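Local coordinates for nitroreductase family protein (Lactobacillus plantarum, PDB 4QLX) that reduces the enone 10-oxo-(11E)-octadecenoate to 10-oxooctadecanoate, probably with NADH, as an FMN-dependent step in the saturation of polyunsaturated fatty acids, at residues A[40-45]-A[160-165]. Numbering follows the deposited sequence.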
ATOM      1  N   GLN A  40      -7.994 -12.667  11.609  1.00 22.25           N
ATOM      2  CA  GLN A  40      -8.697 -12.979  10.359  1.00 21.79           C
ATOM      3  C   GLN A  40      -9.500 -11.783   9.891  1.00 21.17           C
ATOM      4  O   GLN A  40      -9.601 -11.519   8.692  1.00 21.70           O
ATOM      5  CB  GLN A  40      -9.635 -14.177  10.535  1.00 21.58           C
ATOM      6  CG  GLN A  40      -8.940 -15.487  10.762  1.00 21.93           C
ATOM      7  CD  GLN A  40      -9.911 -16.664  10.780  1.00 25.16           C
ATOM      8  OE1 GLN A  40     -10.986 -16.613  11.399  1.00 22.18           O
ATOM      9  NE2 GLN A  40      -9.533 -17.727  10.100  1.00 18.43           N
ATOM     10  N   LYS A  41     -10.106 -11.088  10.848  1.00 19.45           N
ATOM     11  CA  LYS A  41     -10.852  -9.873  10.564  1.00 20.17           C
ATOM     12  C   LYS A  41      -9.959  -8.778   9.954  1.00 20.40           C
ATOM     13  O   LYS A  41     -10.337  -8.144   8.970  1.00 19.13           O
ATOM     14  CB  LYS A  41     -11.519  -9.357  11.838  1.00 24.83           C
ATOM     15  CG  LYS A  41     -12.860  -8.700  11.595  1.00 33.54           C
ATOM     16  CD  LYS A  41     -13.842  -9.721  11.021  1.00 36.50           C
ATOM     17  CE  LYS A  41     -14.935  -9.052  10.204  1.00 40.65           C
ATOM     18  NZ  LYS A  41     -15.688 -10.049   9.375  1.00 45.36           N
ATOM     19  N   MET A  42      -8.776  -8.574  10.535  1.00 19.64           N
ATOM     20  CA  MET A  42      -7.832  -7.565  10.046  1.00 18.90           C
ATOM     21  C   MET A  42      -7.309  -7.900   8.657  1.00 19.18           C
ATOM     22  O   MET A  42      -7.171  -7.016   7.806  1.00 18.10           O
ATOM     23  CB  MET A  42      -6.659  -7.400  11.030  1.00 19.69           C
ATOM     24  CG  MET A  42      -7.081  -6.809  12.357  1.00 21.56           C
ATOM     25  SD  MET A  42      -5.710  -6.339  13.446  1.00 27.09           S
ATOM     26  CE  MET A  42      -4.951  -7.919  13.756  1.00 24.76           C
ATOM     27  N   ILE A  43      -7.022  -9.177   8.425  1.00 19.00           N
ATOM     28  CA  ILE A  43      -6.588  -9.629   7.111  1.00 13.85           C
ATOM     29  C   ILE A  43      -7.690  -9.424   6.055  1.00 17.66           C
ATOM     30  O   ILE A  43      -7.421  -8.945   4.956  1.00 16.25           O
ATOM     31  CB  ILE A  43      -6.157 -11.104   7.149  1.00 17.23           C
ATOM     32  CG1 ILE A  43      -4.814 -11.229   7.881  1.00 17.79           C
ATOM     33  CG2 ILE A  43      -6.049 -11.681   5.725  1.00 16.40           C
ATOM     34  CD1 ILE A  43      -4.443 -12.655   8.271  1.00 18.92           C
ATOM     35  N   ALA A  44      -8.930  -9.769   6.386  1.00 16.31           N
ATOM     36  CA  ALA A  44     -10.049  -9.526   5.467  1.00 18.07           C
ATOM     37  C   ALA A  44     -10.208  -8.026   5.187  1.00 18.88           C
ATOM     38  O   ALA A  44     -10.406  -7.618   4.053  1.00 20.02           O
ATOM     39  CB  ALA A  44     -11.346 -10.111   6.036  1.00 20.96           C
ATOM     40  N   GLU A  45     -10.084  -7.200   6.220  1.00 18.24           N
ATOM     41  CA  GLU A  45     -10.167  -5.748   6.038  1.00 20.85           C
ATOM     42  C   GLU A  45      -9.064  -5.201   5.113  1.00 16.50           C
ATOM     43  O   GLU A  45      -9.330  -4.369   4.237  1.00 19.13           O
ATOM     44  CB  GLU A  45     -10.128  -5.059   7.398  1.00 19.11           C
ATOM     45  CG  GLU A  45     -11.441  -5.208   8.164  1.00 21.48           C
ATOM     46  CD  GLU A  45     -11.341  -4.844   9.641  1.00 22.51           C
ATOM     47  OE1 GLU A  45     -10.220  -4.567  10.136  1.00 21.11           O
ATOM     48  OE2 GLU A  45     -12.394  -4.845  10.317  1.00 25.18           O
ATOM     49  N   ARG A 160      -3.356  -0.457  13.107  1.00 15.59           N
ATOM     50  CA  ARG A 160      -3.515   0.743  13.927  1.00 17.26           C
ATOM     51  C   ARG A 160      -4.983   1.093  14.155  1.00 19.63           C
ATOM     52  O   ARG A 160      -5.364   1.491  15.252  1.00 20.00           O
ATOM     53  CB  ARG A 160      -2.768   1.932  13.296  1.00 18.08           C
ATOM     54  CG  ARG A 160      -1.281   1.938  13.646  1.00 20.44           C
ATOM     55  CD  ARG A 160      -0.510   3.145  13.089  1.00 18.93           C
ATOM     56  NE  ARG A 160      -1.101   4.444  13.419  1.00 20.85           N
ATOM     57  CZ  ARG A 160      -1.094   5.007  14.627  1.00 26.89           C
ATOM     58  NH1 ARG A 160      -0.549   4.384  15.676  1.00 19.32           N
ATOM     59  NH2 ARG A 160      -1.657   6.199  14.792  1.00 26.71           N
ATOM     60  N   ALA A 161      -5.814   0.920  13.131  1.00 15.38           N
ATOM     61  CA  ALA A 161      -7.244   1.136  13.278  1.00 16.70           C
ATOM     62  C   ALA A 161      -7.862   0.212  14.326  1.00 20.16           C
ATOM     63  O   ALA A 161      -8.913   0.528  14.889  1.00 15.90           O
ATOM     64  CB  ALA A 161      -7.951   0.948  11.932  1.00 16.28           C
ATOM     65  N   HIS A 162      -7.213  -0.926  14.578  1.00 18.53           N
ATOM     66  CA  HIS A 162      -7.650  -1.839  15.639  1.00 21.57           C
ATOM     67  C   HIS A 162      -7.001  -1.527  16.999  1.00 24.02           C
ATOM     68  O   HIS A 162      -7.215  -2.245  17.984  1.00 22.78           O
ATOM     69  CB  HIS A 162      -7.367  -3.285  15.239  1.00 19.50           C
ATOM     70  CG  HIS A 162      -8.357  -3.831  14.260  1.00 23.32           C
ATOM     71  ND1 HIS A 162      -9.218  -4.863  14.569  1.00 24.03           N
ATOM     72  CD2 HIS A 162      -8.641  -3.473  12.982  1.00 21.42           C
ATOM     73  CE1 HIS A 162      -9.984  -5.121  13.522  1.00 27.61           C
ATOM     74  NE2 HIS A 162      -9.651  -4.295  12.547  1.00 22.90           N
ATOM     75  N   GLY A 163      -6.210  -0.458  17.062  1.00 19.33           N
ATOM     76  CA  GLY A 163      -5.583  -0.090  18.318  1.00 20.52           C
ATOM     77  C   GLY A 163      -4.219  -0.721  18.544  1.00 23.45           C
ATOM     78  O   GLY A 163      -3.645  -0.586  19.619  1.00 26.46           O
ATOM     79  N   TYR A 164      -3.697  -1.398  17.522  1.00 20.48           N
ATOM     80  CA  TYR A 164      -2.388  -2.023  17.598  1.00 21.49           C
ATOM     81  C   TYR A 164      -1.324  -1.183  16.899  1.00 22.98           C
ATOM     82  O   TYR A 164      -1.535  -0.004  16.608  1.00 25.53           O
ATOM     83  CB  TYR A 164      -2.438  -3.430  16.988  1.00 21.09           C
ATOM     84  CG  TYR A 164      -3.430  -4.314  17.714  1.00 24.66           C
ATOM     85  CD1 TYR A 164      -3.312  -4.532  19.083  1.00 25.23           C
ATOM     86  CD2 TYR A 164      -4.484  -4.920  17.042  1.00 21.11           C
ATOM     87  CE1 TYR A 164      -4.218  -5.316  19.768  1.00 25.48           C
ATOM     88  CE2 TYR A 164      -5.400  -5.716  17.720  1.00 25.52           C
ATOM     89  CZ  TYR A 164      -5.250  -5.915  19.087  1.00 30.20           C
ATOM     90  OH  TYR A 164      -6.141  -6.702  19.779  1.00 32.21           O
ATOM     91  N   ASP A 165      -0.184  -1.805  16.644  1.00 19.64           N
ATOM     92  CA  ASP A 165       0.868  -1.204  15.841  1.00 22.47           C
ATOM     93  C   ASP A 165       1.592  -2.315  15.131  1.00 21.01           C
ATOM     94  O   ASP A 165       1.280  -3.484  15.346  1.00 17.96           O
ATOM     95  CB  ASP A 165       1.824  -0.375  16.698  1.00 21.55           C
ATOM     96  CG  ASP A 165       1.305   1.024  16.929  1.00 23.61           C
ATOM     97  OD1 ASP A 165       1.283   1.820  15.952  1.00 26.92           O
ATOM     98  OD2 ASP A 165       0.892   1.326  18.067  1.00 26.31           O
TER
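Met42 lies over one face of the His162 ring, and Glu45 meets the same ring at its edge. Met42 CG sits almost exactly on the ring normal, 3.5 Å from the centroid of the His162 ring, a CH-pi contact. Met42 SD follows over the same face, 3.7 Å from His162 CG. Met42 CG is anti to its own carbonyl carbon (chi1 -67°), which sends the thioether out across the imidazole. The sulfur then reaches the edge of the Tyr164 ring, 4.1 Å from Tyr164 CD2, in a Met-aromatic contact. His162 NE2 donates to Glu45 OE1 in a very short hydrogen bond of 2.5 Å, with an N-H...O angle of 157°. The carboxylate is turned 49° from the imidazole plane. The contact joins helix 36-46 to the end of helix 137-161, where Gly163 takes positive phi in a Schellman motif. The chain then enters strand 165-169, the outermost of the nitroreductase sheet within this chain. Glu38, one turn before Met42, accepts hydrogen bonds from both His162 ND1 and Tyr164 OH. The imidazole is thus held at both nitrogens by carboxylates, which would probably favour its protonated form. A leucine here has neither ring N-H, so Glu45 OE1 and Glu38 OE2 would probably each lose a partner, and Met42 CG and SD the flat face they lie on. Glu45 OE2 is bonded to Asn9, and Phe20 of the second subunit packs on Glu45.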